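Local coordinates for protein putative ATP binding component of ABC-transporter (Escherichia coli, PDB 2R5O) that probably serves as the ATP-binding subunit of an ABC transporter for O-antigen polysaccharide export, represented here by its carbohydrate-binding C-terminal domain of immunoglobulin fold, at residues D52-S57 / D73-V78; P64-N69 / L130-N135; V78-D83 / R124-S129; L140-I145 / R159-I164. All coordinates share one frame; numbering follows the deposited sequence. Where two conformers were deposited one is given.

Contact 1: D52-S57 / D73-V78; sequences DYHIQS and DFLMKV
Q56 and D73 meet at one end of an antiparallel strand pair, where, in one of two conformers of Q56, its amide NE2 donates to OD2 of D73 over 2.9 Å. The nitrogen arrives on the anti side of the carboxylate, and the amide and carboxylate planes stand 60° apart. In this conformer CG of Q56 sits between the backbone N and the carbonyl carbon (chi1 59°), which swings the extended chain across the neighbouring strand. CD1 of L75 packs beside the same amide, 4.0 Å from Q56 NE2. On the opposite face, CG1 and CD1 of I55 both lie against CD1 of F74. Between the two faces runs the backbone ladder: H54 N to L75 O and L75 N to H54 O are both 2.9 Å, and K77 N meets D52 O nearly straight, at 175°. Farther out, S129 OG bonds OD1 of D73, so in these conformers both carboxylate oxygens have a partner. D52 and K77 carry opposite charges but turn to other partners, D52 to R33 and K77 to the backbone of S22 and E25. The chemistry thus divides by face: polar pairing lies on the Q56 side, while I55 and F74 give the sandwich an apolar inner surface.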
loop_
_atom_site.group_PDB
_atom_site.type_symbol
_atom_site.label_atom_id
_atom_site.label_comp_id
_atom_site.label_asym_id
_atom_site.label_seq_id
_atom_site.Cartn_x
_atom_site.Cartn_y
_atom_site.Cartn_z
ATOM N N ASP A 52 15.476 -22.293 -5.983
ATOM C CA ASP A 52 16.313 -21.220 -5.444
ATOM C C ASP A 52 15.552 -19.912 -5.546
ATOM O O ASP A 52 14.555 -19.813 -6.275
ATOM C CB ASP A 52 17.655 -21.138 -6.202
ATOM C CG ASP A 52 18.785 -20.526 -5.385
ATOM O OD1 ASP A 52 18.592 -20.140 -4.227
ATOM O OD2 ASP A 52 19.907 -20.469 -5.941
ATOM N N TYR A 53 16.009 -18.915 -4.796
ATOM C CA TYR A 53 15.519 -17.547 -4.945
ATOM C C TYR A 53 16.641 -16.569 -4.695
ATOM O O TYR A 53 17.696 -16.927 -4.142
ATOM C CB TYR A 53 14.342 -17.262 -4.005
ATOM C CG TYR A 53 14.671 -17.171 -2.527
ATOM C CD1 TYR A 53 14.936 -15.951 -1.892
ATOM C CD2 TYR A 53 14.692 -18.302 -1.743
ATOM C CE1 TYR A 53 15.213 -15.883 -0.550
ATOM C CE2 TYR A 53 14.949 -18.239 -0.373
ATOM C CZ TYR A 53 15.203 -17.021 0.205
ATOM O OH TYR A 53 15.470 -16.992 1.568
ATOM N N HIS A 54 16.383 -15.334 -5.089
ATOM C CA HIS A 54 17.323 -14.251 -4.862
ATOM C C HIS A 54 16.536 -12.977 -4.626
ATOM O O HIS A 54 15.498 -12.767 -5.240
ATOM C CB HIS A 54 18.249 -14.070 -6.080
ATOM C CG HIS A 54 19.451 -13.232 -5.802
ATOM N ND1 HIS A 54 20.583 -13.748 -5.211
ATOM C CD2 HIS A 54 19.698 -11.923 -6.037
ATOM C CE1 HIS A 54 21.486 -12.782 -5.099
ATOM N NE2 HIS A 54 20.967 -11.661 -5.571
ATOM N N ILE A 55 17.003 -12.133 -3.723
ATOM C CA ILE A 55 16.423 -10.830 -3.476
ATOM C C ILE A 55 17.512 -9.796 -3.583
ATOM O O ILE A 55 18.623 -10.002 -3.076
ATOM C CB ILE A 55 15.718 -10.774 -2.102
ATOM C CG1 ILE A 55 14.581 -11.821 -2.097
ATOM C CG2 ILE A 55 15.168 -9.370 -1.815
ATOM C CD1 ILE A 55 13.840 -12.007 -0.763
ATOM N N GLN A 56 17.234 -8.710 -4.273
ATOM C CA GLN A 56 18.211 -7.636 -4.460
ATOM C C GLN A 56 17.501 -6.306 -4.468
ATOM O O GLN A 56 16.390 -6.209 -4.987
ATOM C CB GLN A 56 19.032 -7.864 -5.714
ATOM C CG GLN A 56 18.208 -7.938 -6.928
ATOM C CD GLN A 56 18.948 -8.497 -8.132
ATOM O OE1 GLN A 56 19.956 -9.204 -7.990
ATOM N NE2 GLN A 56 18.432 -8.213 -9.332
ATOM N N SER A 57 18.132 -5.279 -3.912
ATOM C CA SER A 57 17.551 -3.951 -3.977
ATOM C C SER A 57 18.671 -2.923 -4.026
ATOM O O SER A 57 19.619 -3.008 -3.262
ATOM C CB SER A 57 16.705 -3.705 -2.759
ATOM O OG SER A 57 16.052 -2.442 -2.826
ATOM N N ASP A 73 13.858 -6.391 -6.264
ATOM C CA ASP A 73 13.706 -7.518 -7.174
ATOM C C ASP A 73 13.612 -8.814 -6.387
ATOM O O ASP A 73 14.459 -9.094 -5.545
ATOM C CB ASP A 73 14.898 -7.632 -8.124
ATOM C CG ASP A 73 15.116 -6.415 -8.974
ATOM O OD1 ASP A 73 14.171 -5.708 -9.355
ATOM O OD2 ASP A 73 16.288 -6.204 -9.324
ATOM N N PHE A 74 12.580 -9.592 -6.691
ATOM C CA PHE A 74 12.300 -10.875 -6.080
ATOM C C PHE A 74 12.362 -11.909 -7.188
ATOM O O PHE A 74 11.486 -11.936 -8.068
ATOM C CB PHE A 74 10.901 -10.856 -5.460
ATOM C CG PHE A 74 10.743 -9.848 -4.345
ATOM C CD1 PHE A 74 11.126 -10.148 -3.055
ATOM C CD2 PHE A 74 10.204 -8.585 -4.583
ATOM C CE1 PHE A 74 10.951 -9.231 -2.041
ATOM C CE2 PHE A 74 10.063 -7.701 -3.570
ATOM C CZ PHE A 74 10.420 -8.029 -2.289
ATOM N N LEU A 75 13.406 -12.727 -7.186
ATOM C CA LEU A 75 13.673 -13.705 -8.246
ATOM C C LEU A 75 13.499 -15.114 -7.728
ATOM O O LEU A 75 13.910 -15.426 -6.599
ATOM C CB LEU A 75 15.096 -13.561 -8.802
ATOM C CG LEU A 75 15.405 -12.197 -9.427
ATOM C CD1 LEU A 75 16.034 -11.238 -8.429
ATOM C CD2 LEU A 75 16.260 -12.352 -10.669
ATOM N N MET A 76 12.916 -15.973 -8.555
ATOM C CA MET A 76 12.760 -17.382 -8.232
ATOM C C MET A 76 13.251 -18.232 -9.396
ATOM O O MET A 76 13.013 -17.893 -10.548
ATOM C CB MET A 76 11.293 -17.714 -7.881
ATOM C CG MET A 76 10.255 -17.141 -8.864
ATOM S SD MET A 76 8.528 -17.566 -8.555
ATOM C CE MET A 76 8.593 -19.190 -9.178
ATOM N N LYS A 77 13.937 -19.334 -9.088
ATOM C CA LYS A 77 14.455 -20.257 -10.090
ATOM C C LYS A 77 13.676 -21.557 -10.000
ATOM O O LYS A 77 13.490 -22.109 -8.911
ATOM C CB LYS A 77 15.929 -20.529 -9.848
ATOM C CG LYS A 77 16.534 -21.436 -10.914
ATOM C CD LYS A 77 18.062 -21.506 -10.868
ATOM C CE LYS A 77 18.537 -22.367 -9.737
ATOM N NZ LYS A 77 19.983 -22.780 -9.880
ATOM N N VAL A 78 13.231 -22.047 -11.150
ATOM C CA VAL A 78 12.371 -23.231 -11.233
ATOM C C VAL A 78 12.953 -24.231 -12.221
ATOM O O VAL A 78 13.381 -23.842 -13.321
ATOM C CB VAL A 78 10.958 -22.867 -11.720
ATOM C CG1 VAL A 78 10.047 -24.097 -11.708
ATOM C CG2 VAL A 78 10.383 -21.750 -10.867
#

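Contact 2: P64-N69 / L130-N135; sequences PSLTGN and LPVDLN
N69 and V132 link the two sheets of the immunoglobulin-like sandwich at one end: strand 66-67 pairs with strand 153-169 in one sheet, and strand 123-131 belongs to the other. The tight part is backbone: N69 N donates to V132 O at 2.9 Å and 175°, approaching from above the carbonyl plane. Successive inverse gamma turns centred on V132 and D133 bend the second segment here. The alpha carbon of G68 also points a hydrogen at V132 O. Deeper in, CD1 of L66 touches CG2 of V132 at 4.1 Å, the side chains crossing at about a right angle, and T72 and V168 close round this apolar corner. On the solvent side T67 is exposed, its CB pointing away, and a single water bridges N69 O and D133 OD1. L180 of the second subunit packs on P131 and D133, so part of this edge belongs to the dimer interface. The amide nitrogen of N69 also serves D179 of its own chain. With CG of N69 anti to the carbonyl carbon (chi1 -50°), ND2 reaches D133 OD1 at 3.1 Å from above the carboxylate plane, the amide and carboxylate planes turned 64° apart.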
loop_
_atom_site.group_PDB
_atom_site.type_symbol
_atom_site.label_atom_id
_atom_site.label_comp_id
_atom_site.label_asym_id
_atom_site.label_seq_id
_atom_site.Cartn_x
_atom_site.Cartn_y
_atom_site.Cartn_z
ATOM N N PRO A 64 20.035 -6.833 4.437
ATOM C CA PRO A 64 19.430 -7.306 5.685
ATOM C C PRO A 64 18.022 -6.778 5.916
ATOM O O PRO A 64 17.277 -7.316 6.722
ATOM C CB PRO A 64 20.402 -6.760 6.752
ATOM C CG PRO A 64 20.984 -5.526 6.130
ATOM C CD PRO A 64 21.170 -5.925 4.681
ATOM N N SER A 65 17.647 -5.715 5.228
ATOM C CA SER A 65 16.272 -5.233 5.209
ATOM C C SER A 65 16.030 -4.535 3.901
ATOM O O SER A 65 16.957 -4.273 3.166
ATOM C CB SER A 65 15.999 -4.305 6.381
ATOM O OG SER A 65 16.762 -3.105 6.277
ATOM N N LEU A 66 14.764 -4.238 3.655
ATOM C CA LEU A 66 14.296 -3.497 2.483
ATOM C C LEU A 66 13.857 -2.113 2.951
ATOM O O LEU A 66 13.182 -1.985 3.955
ATOM C CB LEU A 66 13.156 -4.266 1.827
ATOM C CG LEU A 66 13.471 -5.722 1.500
ATOM C CD1 LEU A 66 12.228 -6.412 0.927
ATOM C CD2 LEU A 66 14.652 -5.863 0.551
ATOM N N THR A 67 14.346 -1.060 2.288
ATOM C CA THR A 67 13.973 0.321 2.603
ATOM C C THR A 67 12.554 0.567 2.111
ATOM O O THR A 67 12.222 0.290 0.943
ATOM C CB THR A 67 14.972 1.314 1.966
ATOM O OG1 THR A 67 16.264 1.101 2.549
ATOM C CG2 THR A 67 14.567 2.752 2.216
ATOM N N GLY A 68 11.729 1.143 2.975
ATOM C CA GLY A 68 10.372 1.506 2.588
ATOM C C GLY A 68 10.369 2.340 1.318
ATOM O O GLY A 68 11.148 3.300 1.199
ATOM N N ASN A 69 9.522 1.946 0.367
ATOM C CA ASN A 69 9.307 2.628 -0.935
ATOM C C ASN A 69 10.328 2.320 -1.996
ATOM O O ASN A 69 10.175 2.723 -3.153
ATOM C CB ASN A 69 9.136 4.140 -0.795
ATOM C CG ASN A 69 8.112 4.514 0.245
ATOM O OD1 ASN A 69 8.343 5.426 1.055
ATOM N ND2 ASN A 69 6.996 3.787 0.275
ATOM N N LEU A 130 9.167 -4.645 -7.527
ATOM C CA LEU A 130 8.133 -3.798 -6.985
ATOM C C LEU A 130 8.704 -2.913 -5.890
ATOM O O LEU A 130 9.686 -3.267 -5.244
ATOM C CB LEU A 130 6.955 -4.638 -6.461
ATOM C CG LEU A 130 7.320 -5.641 -5.366
ATOM C CD1 LEU A 130 7.105 -5.073 -3.978
ATOM C CD2 LEU A 130 6.573 -6.966 -5.528
ATOM N N PRO A 131 8.066 -1.752 -5.701
ATOM C CA PRO A 131 8.439 -0.858 -4.621
ATOM C C PRO A 131 7.824 -1.365 -3.321
ATOM O O PRO A 131 6.623 -1.613 -3.252
ATOM C CB PRO A 131 7.842 0.481 -5.059
ATOM C CG PRO A 131 6.641 0.117 -5.794
ATOM C CD PRO A 131 6.962 -1.183 -6.495
ATOM N N VAL A 132 8.640 -1.523 -2.300
ATOM C CA VAL A 132 8.153 -2.126 -1.078
ATOM C C VAL A 132 7.479 -1.019 -0.231
ATOM O O VAL A 132 8.050 -0.479 0.731
ATOM C CB VAL A 132 9.264 -2.878 -0.355
ATOM C CG1 VAL A 132 8.729 -3.570 0.894
ATOM C CG2 VAL A 132 9.897 -3.924 -1.313
ATOM N N ASP A 133 6.255 -0.697 -0.626
ATOM C CA ASP A 133 5.479 0.459 -0.086
ATOM C C ASP A 133 4.726 0.032 1.217
ATOM O O ASP A 133 3.500 -0.018 1.267
ATOM C CB ASP A 133 4.518 0.994 -1.171
ATOM C CG ASP A 133 5.208 1.735 -2.304
ATOM O OD1 ASP A 133 6.386 2.093 -2.190
ATOM O OD2 ASP A 133 4.563 1.985 -3.354
ATOM N N LEU A 134 5.523 -0.356 2.215
ATOM C CA LEU A 134 5.086 -0.916 3.483
ATOM C C LEU A 134 5.768 -0.197 4.622
ATOM O O LEU A 134 6.843 0.400 4.454
ATOM C CB LEU A 134 5.413 -2.421 3.588
ATOM C CG LEU A 134 4.816 -3.320 2.510
ATOM C CD1 LEU A 134 5.254 -4.744 2.694
ATOM C CD2 LEU A 134 3.314 -3.244 2.472
ATOM N N ASN A 135 5.139 -0.212 5.793
ATOM C CA ASN A 135 5.716 0.430 6.962
ATOM C C ASN A 135 6.827 -0.460 7.538
ATOM O O ASN A 135 6.994 -1.632 7.172
ATOM C CB ASN A 135 4.617 0.685 8.013
ATOM C CG ASN A 135 4.845 1.946 8.823
ATOM O OD1 ASN A 135 5.915 2.553 8.749
ATOM N ND2 ASN A 135 3.836 2.346 9.579
HETATM O O HOH W 1 7.667 3.849 -4.100
#

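Contact 3: V78-D83 / R124-S129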
loop_
_atom_site.group_PDB
_atom_site.type_symbol
_atom_site.label_atom_id
_atom_site.label_comp_id
_atom_site.label_asym_id
_atom_site.label_seq_id
_atom_site.Cartn_x
_atom_site.Cartn_y
_atom_site.Cartn_z
ATOM N N VAL A 78 13.231 -22.047 -11.150
ATOM C CA VAL A 78 12.371 -23.231 -11.233
ATOM C C VAL A 78 12.953 -24.231 -12.221
ATOM O O VAL A 78 13.381 -23.842 -13.321
ATOM C CB VAL A 78 10.958 -22.867 -11.720
ATOM C CG1 VAL A 78 10.047 -24.097 -11.708
ATOM C CG2 VAL A 78 10.383 -21.750 -10.867
ATOM N N VAL A 79 12.918 -25.516 -11.857
ATOM C CA VAL A 79 13.192 -26.602 -12.798
ATOM C C VAL A 79 11.885 -27.319 -13.115
ATOM O O VAL A 79 11.117 -27.636 -12.220
ATOM C CB VAL A 79 14.293 -27.574 -12.274
ATOM C CG1 VAL A 79 13.942 -28.252 -10.932
ATOM C CG2 VAL A 79 14.593 -28.655 -13.323
ATOM N N PHE A 80 11.631 -27.537 -14.404
ATOM C CA PHE A 80 10.397 -28.159 -14.894
ATOM C C PHE A 80 10.650 -29.606 -15.272
ATOM O O PHE A 80 11.614 -29.903 -15.964
ATOM C CB PHE A 80 9.856 -27.363 -16.074
ATOM C CG PHE A 80 9.456 -25.964 -15.684
ATOM C CD1 PHE A 80 8.180 -25.714 -15.187
ATOM C CD2 PHE A 80 10.353 -24.927 -15.750
ATOM C CE1 PHE A 80 7.808 -24.448 -14.799
ATOM C CE2 PHE A 80 9.986 -23.654 -15.363
ATOM C CZ PHE A 80 8.706 -23.415 -14.897
ATOM N N GLU A 81 9.797 -30.496 -14.772
ATOM C CA GLU A 81 9.938 -31.940 -15.009
ATOM C C GLU A 81 9.179 -32.405 -16.262
ATOM O O GLU A 81 9.444 -33.498 -16.763
ATOM C CB GLU A 81 9.526 -32.712 -13.751
ATOM C CG GLU A 81 10.618 -32.665 -12.647
ATOM C CD GLU A 81 10.331 -31.727 -11.487
ATOM O OE1 GLU A 81 10.857 -30.587 -11.484
ATOM O OE2 GLU A 81 9.609 -32.143 -10.552
ATOM N N TYR A 82 8.270 -31.577 -16.769
ATOM C CA TYR A 82 7.450 -31.891 -17.941
ATOM C C TYR A 82 7.387 -30.667 -18.857
ATOM O O TYR A 82 7.696 -29.544 -18.426
ATOM C CB TYR A 82 6.033 -32.268 -17.496
ATOM C CG TYR A 82 5.983 -33.446 -16.558
ATOM C CD1 TYR A 82 6.022 -34.736 -17.055
ATOM C CD2 TYR A 82 5.884 -33.283 -15.178
ATOM C CE1 TYR A 82 5.989 -35.828 -16.217
ATOM C CE2 TYR A 82 5.844 -34.386 -14.327
ATOM C CZ TYR A 82 5.889 -35.650 -14.856
ATOM O OH TYR A 82 5.852 -36.750 -14.035
ATOM N N ASP A 83 6.958 -30.867 -20.097
ATOM C CA ASP A 83 6.537 -29.757 -20.951
ATOM C C ASP A 83 5.271 -29.136 -20.368
ATOM O O ASP A 83 4.378 -29.874 -19.944
ATOM C CB ASP A 83 6.176 -30.245 -22.362
ATOM C CG ASP A 83 7.336 -30.837 -23.108
ATOM O OD1 ASP A 83 8.496 -30.740 -22.672
ATOM O OD2 ASP A 83 7.068 -31.425 -24.178
ATOM N N ARG A 124 14.385 -22.097 -15.408
ATOM C CA ARG A 124 14.024 -20.713 -15.720
ATOM C C ARG A 124 14.072 -19.871 -14.463
ATOM O O ARG A 124 13.779 -20.347 -13.377
ATOM C CB ARG A 124 12.610 -20.631 -16.285
ATOM C CG ARG A 124 12.332 -21.466 -17.504
ATOM C CD ARG A 124 12.971 -20.900 -18.745
ATOM N NE ARG A 124 12.683 -21.758 -19.903
ATOM C CZ ARG A 124 11.641 -21.616 -20.723
ATOM N NH1 ARG A 124 10.742 -20.647 -20.547
ATOM N NH2 ARG A 124 11.500 -22.469 -21.721
ATOM N N VAL A 125 14.375 -18.594 -14.643
ATOM C CA VAL A 125 14.310 -17.624 -13.573
ATOM C C VAL A 125 13.217 -16.625 -13.920
ATOM O O VAL A 125 13.081 -16.167 -15.062
ATOM C CB VAL A 125 15.667 -16.925 -13.398
ATOM C CG1 VAL A 125 15.561 -15.805 -12.373
ATOM C CG2 VAL A 125 16.725 -17.942 -12.983
ATOM N N PHE A 126 12.448 -16.264 -12.901
ATOM C CA PHE A 126 11.369 -15.288 -13.010
ATOM C C PHE A 126 11.574 -14.194 -11.997
ATOM O O PHE A 126 11.950 -14.474 -10.860
ATOM C CB PHE A 126 10.035 -15.986 -12.759
ATOM C CG PHE A 126 9.802 -17.175 -13.659
ATOM C CD1 PHE A 126 9.679 -17.028 -15.037
ATOM C CD2 PHE A 126 9.792 -18.445 -13.138
ATOM C CE1 PHE A 126 9.476 -18.143 -15.858
ATOM C CE2 PHE A 126 9.566 -19.564 -13.940
ATOM C CZ PHE A 126 9.410 -19.407 -15.290
ATOM N N LYS A 127 11.313 -12.951 -12.401
ATOM C CA LYS A 127 11.587 -11.804 -11.558
ATOM C C LYS A 127 10.352 -10.936 -11.394
ATOM O O LYS A 127 9.774 -10.483 -12.391
ATOM C CB LYS A 127 12.735 -10.984 -12.166
ATOM C CG LYS A 127 13.044 -9.713 -11.378
ATOM C CD LYS A 127 14.284 -9.008 -11.862
ATOM C CE LYS A 127 14.078 -8.213 -13.100
ATOM N NZ LYS A 127 15.296 -7.329 -13.279
ATOM N N PHE A 128 9.996 -10.646 -10.145
ATOM C CA PHE A 128 8.958 -9.661 -9.811
ATOM C C PHE A 128 9.688 -8.473 -9.186
ATOM O O PHE A 128 10.416 -8.645 -8.208
ATOM C CB PHE A 128 7.962 -10.237 -8.793
ATOM C CG PHE A 128 7.104 -11.331 -9.354
ATOM C CD1 PHE A 128 5.878 -11.022 -9.891
ATOM C CD2 PHE A 128 7.517 -12.644 -9.333
ATOM C CE1 PHE A 128 5.077 -11.999 -10.423
ATOM C CE2 PHE A 128 6.711 -13.633 -9.868
ATOM C CZ PHE A 128 5.512 -13.310 -10.402
ATOM N N SER A 129 9.492 -7.288 -9.726
ATOM C CA SER A 129 10.156 -6.093 -9.216
ATOM C C SER A 129 9.072 -5.121 -8.755
ATOM O O SER A 129 8.188 -4.781 -9.533
ATOM C CB SER A 129 11.024 -5.437 -10.289
ATOM O OG SER A 129 12.036 -6.307 -10.743
#
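An antiparallel sheet of the immunoglobulin-like sandwich gains its outermost strand within this chain, on this side, where V78 pairs with R124. The two residues form a hydrogen-bonded pair: V78 N to R124 O and R124 N to V78 O are each 2.9 Å. On either side the ladder runs on, through M76 with F126 and F80 with D122, and the side chains of V78, F80, R124 and F126 cluster on one face. CG2 of V78 lies in the plane of the F126 ring, at its edge, 3.9 Å from CE2. Its other methyl, CG1, sits 3.5 Å above one face of the F80 ring, offset toward the rim, so the two methyls of one valine touch two rings. F80 and F126 approach from opposite directions and touch edge to edge, with CZ of F80 4.1 Å from CE2 of F126. R124 CG rests 3.9 Å from CE2 of F80. A bend at chi2 (-73°) then turns the chain away, and its guanidinium is held by a salt bridge to D122 and by the carbonyl of S117. Farther along, K127 to S129 pair with a strand of the second subunit. This is an edge strand of an immunoglobulin-like sandwich extended by a partner chain, consistent with a domain-swapped dimer.

Contact 4: L140-I145 / R159-I164; sequences LLSFGI and RRYDSI
S142 reaches across to the corner at D162, where strand 153-169 breaks step with strand 137-147. Its CB lies 3.6 Å from R160 O. From there OG, anti to the carbonyl carbon (chi1 -55°), accepts a nearly straight bond from D162 N at 2.8 Å, with CD1 of the Y161 ring 3.5 Å away. Thus a serine hydroxyl takes the place of a backbone carbonyl just where the ladder is interrupted. A water within hydrogen-bonding distance of S142 OG (2.7 Å), L140 O and D162 OD1 links the three, while the carboxyl carbon of D162 is centred over one face of the Y161 ring. The step is a classic beta bulge: S163 and I164 both face L141, whose carbonyl oxygen accepts from the two backbone nitrogens. Regular pairing is restored by L141 N to I164 O at 2.8 Å and, on the other side, by R160 N to F143 O. CD1 of I164 presses on CE2 of F143 at 3.5 Å and on CD2 of L141 at 3.9 Å. These three apolar side chains face the other sheet, meeting Y53 of strand 48-57 and F74 of strand 71-80; strand 84-95 flanks strand 137-147 on its far side.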
loop_
_atom_site.group_PDB
_atom_site.type_symbol
_atom_site.label_atom_id
_atom_site.label_comp_id
_atom_site.label_asym_id
_atom_site.label_seq_id
_atom_site.Cartn_x
_atom_site.Cartn_y
_atom_site.Cartn_z
ATOM N N LEU A 140 5.882 -11.675 5.425
ATOM C CA LEU A 140 6.049 -13.021 4.936
ATOM C C LEU A 140 5.842 -13.081 3.448
ATOM O O LEU A 140 4.789 -12.642 2.937
ATOM C CB LEU A 140 5.059 -13.967 5.603
ATOM C CG LEU A 140 5.088 -14.014 7.133
ATOM C CD1 LEU A 140 4.003 -14.892 7.691
ATOM C CD2 LEU A 140 6.460 -14.460 7.636
ATOM N N LEU A 141 6.833 -13.614 2.744
ATOM C CA LEU A 141 6.813 -13.747 1.287
ATOM C C LEU A 141 6.630 -15.205 0.906
ATOM O O LEU A 141 7.224 -16.104 1.505
ATOM C CB LEU A 141 8.135 -13.222 0.704
ATOM C CG LEU A 141 8.387 -13.392 -0.794
ATOM C CD1 LEU A 141 7.423 -12.596 -1.631
ATOM C CD2 LEU A 141 9.837 -13.014 -1.106
ATOM N N SER A 142 5.824 -15.418 -0.130
ATOM C CA SER A 142 5.640 -16.716 -0.797
ATOM C C SER A 142 6.024 -16.616 -2.268
ATOM O O SER A 142 5.724 -15.618 -2.910
ATOM C CB SER A 142 4.147 -17.104 -0.773
ATOM O OG SER A 142 3.621 -17.110 0.542
ATOM N N PHE A 143 6.657 -17.675 -2.787
ATOM C CA PHE A 143 6.875 -17.847 -4.206
ATOM C C PHE A 143 6.129 -19.109 -4.629
ATOM O O PHE A 143 6.218 -20.130 -3.921
ATOM C CB PHE A 143 8.341 -18.053 -4.549
ATOM C CG PHE A 143 9.208 -16.817 -4.563
ATOM C CD1 PHE A 143 9.010 -15.830 -5.481
ATOM C CD2 PHE A 143 10.281 -16.704 -3.703
ATOM C CE1 PHE A 143 9.872 -14.779 -5.583
ATOM C CE2 PHE A 143 11.136 -15.621 -3.763
ATOM C CZ PHE A 143 10.926 -14.653 -4.716
ATOM N N GLY A 144 5.444 -19.083 -5.763
ATOM C CA GLY A 144 4.749 -20.245 -6.285
ATOM C C GLY A 144 4.912 -20.380 -7.777
ATOM O O GLY A 144 5.165 -19.397 -8.472
ATOM N N ILE A 145 4.758 -21.610 -8.279
ATOM C CA ILE A 145 4.714 -21.892 -9.726
ATOM C C ILE A 145 3.511 -22.809 -9.982
ATOM O O ILE A 145 3.335 -23.818 -9.296
ATOM C CB ILE A 145 6.076 -22.473 -10.261
ATOM C CG1 ILE A 145 6.071 -22.651 -11.778
ATOM C CG2 ILE A 145 6.452 -23.731 -9.582
ATOM C CD1 ILE A 145 6.150 -21.352 -12.545
ATOM N N ARG A 159 4.481 -24.630 -4.389
ATOM C CA ARG A 159 3.989 -23.415 -3.751
ATOM C C ARG A 159 4.704 -23.310 -2.426
ATOM O O ARG A 159 4.483 -24.140 -1.535
ATOM C CB ARG A 159 2.480 -23.499 -3.557
ATOM C CG ARG A 159 1.723 -23.817 -4.856
ATOM C CD ARG A 159 1.908 -22.741 -5.962
ATOM N NE ARG A 159 1.395 -21.504 -5.439
ATOM C CZ ARG A 159 0.178 -21.036 -5.621
ATOM N NH1 ARG A 159 -0.613 -21.510 -6.592
ATOM N NH2 ARG A 159 -0.203 -20.016 -4.881
ATOM N N ARG A 160 5.595 -22.345 -2.295
ATOM C CA ARG A 160 6.460 -22.205 -1.112
ATOM C C ARG A 160 5.900 -21.088 -0.243
ATOM O O ARG A 160 6.363 -19.934 -0.283
ATOM C CB ARG A 160 7.904 -22.055 -1.547
ATOM C CG ARG A 160 8.301 -23.262 -2.393
ATOM C CD ARG A 160 9.780 -23.552 -2.543
ATOM N NE ARG A 160 10.355 -23.995 -1.275
ATOM C CZ ARG A 160 11.513 -24.631 -1.189
ATOM N NH1 ARG A 160 12.203 -24.909 -2.269
ATOM N NH2 ARG A 160 11.984 -24.973 -0.003
ATOM N N TYR A 161 4.836 -21.438 0.477
ATOM C CA TYR A 161 3.987 -20.459 1.127
ATOM C C TYR A 161 4.631 -20.019 2.451
ATOM O O TYR A 161 5.113 -20.830 3.248
ATOM C CB TYR A 161 2.626 -21.101 1.368
ATOM C CG TYR A 161 1.627 -20.283 2.120
ATOM C CD1 TYR A 161 1.030 -19.167 1.567
ATOM C CD2 TYR A 161 1.208 -20.686 3.379
ATOM C CE1 TYR A 161 0.057 -18.446 2.299
ATOM C CE2 TYR A 161 0.279 -19.991 4.087
ATOM C CZ TYR A 161 -0.284 -18.887 3.560
ATOM O OH TYR A 161 -1.240 -18.232 4.312
ATOM N N ASP A 162 4.645 -18.700 2.665
ATOM C CA ASP A 162 5.203 -18.061 3.850
ATOM C C ASP A 162 6.603 -18.594 4.119
ATOM O O ASP A 162 6.970 -18.952 5.241
ATOM C CB ASP A 162 4.314 -18.259 5.079
ATOM C CG ASP A 162 3.035 -17.433 5.055
ATOM O OD1 ASP A 162 2.906 -16.507 4.270
ATOM O OD2 ASP A 162 2.156 -17.758 5.906
ATOM N N SER A 163 7.405 -18.625 3.056
ATOM C CA SER A 163 8.706 -19.273 3.098
ATOM C C SER A 163 9.890 -18.353 3.299
ATOM O O SER A 163 10.996 -18.867 3.521
ATOM C CB SER A 163 8.902 -20.093 1.835
ATOM O OG SER A 163 8.824 -19.265 0.668
ATOM N N ILE A 164 9.678 -17.044 3.244
ATOM C CA ILE A 164 10.762 -16.086 3.387
ATOM C C ILE A 164 10.291 -14.950 4.295
ATOM O O ILE A 164 9.148 -14.474 4.148
ATOM C CB ILE A 164 11.202 -15.542 1.997
ATOM C CG1 ILE A 164 11.746 -16.673 1.096
ATOM C CG2 ILE A 164 12.223 -14.405 2.146
ATOM C CD1 ILE A 164 11.719 -16.335 -0.386
HETATM O O HOH W 2 3.128 -14.872 2.004
#

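Contacts 1, 3 and 4 are buried, while contact 2 is only partly so and lies at an end of the sandwich. Contacts 1 and 3 share strand 71-80 and V78, and build neighbouring joints of one sheet; contact 4 belongs to the facing sheet. M76 and Y53 from contact 1, and V78, F80 and F126 from contact 3, pack on F143, I145 or I164, so apolar chemistry fills the space between the sheets. Contact 2 uses strand 123-131, as contact 3 does, but about 25 Å away between centres, and trades ladder bonds for turns and a bridging water. Both of these meet the second subunit, whereas contacts 1 and 4 do not.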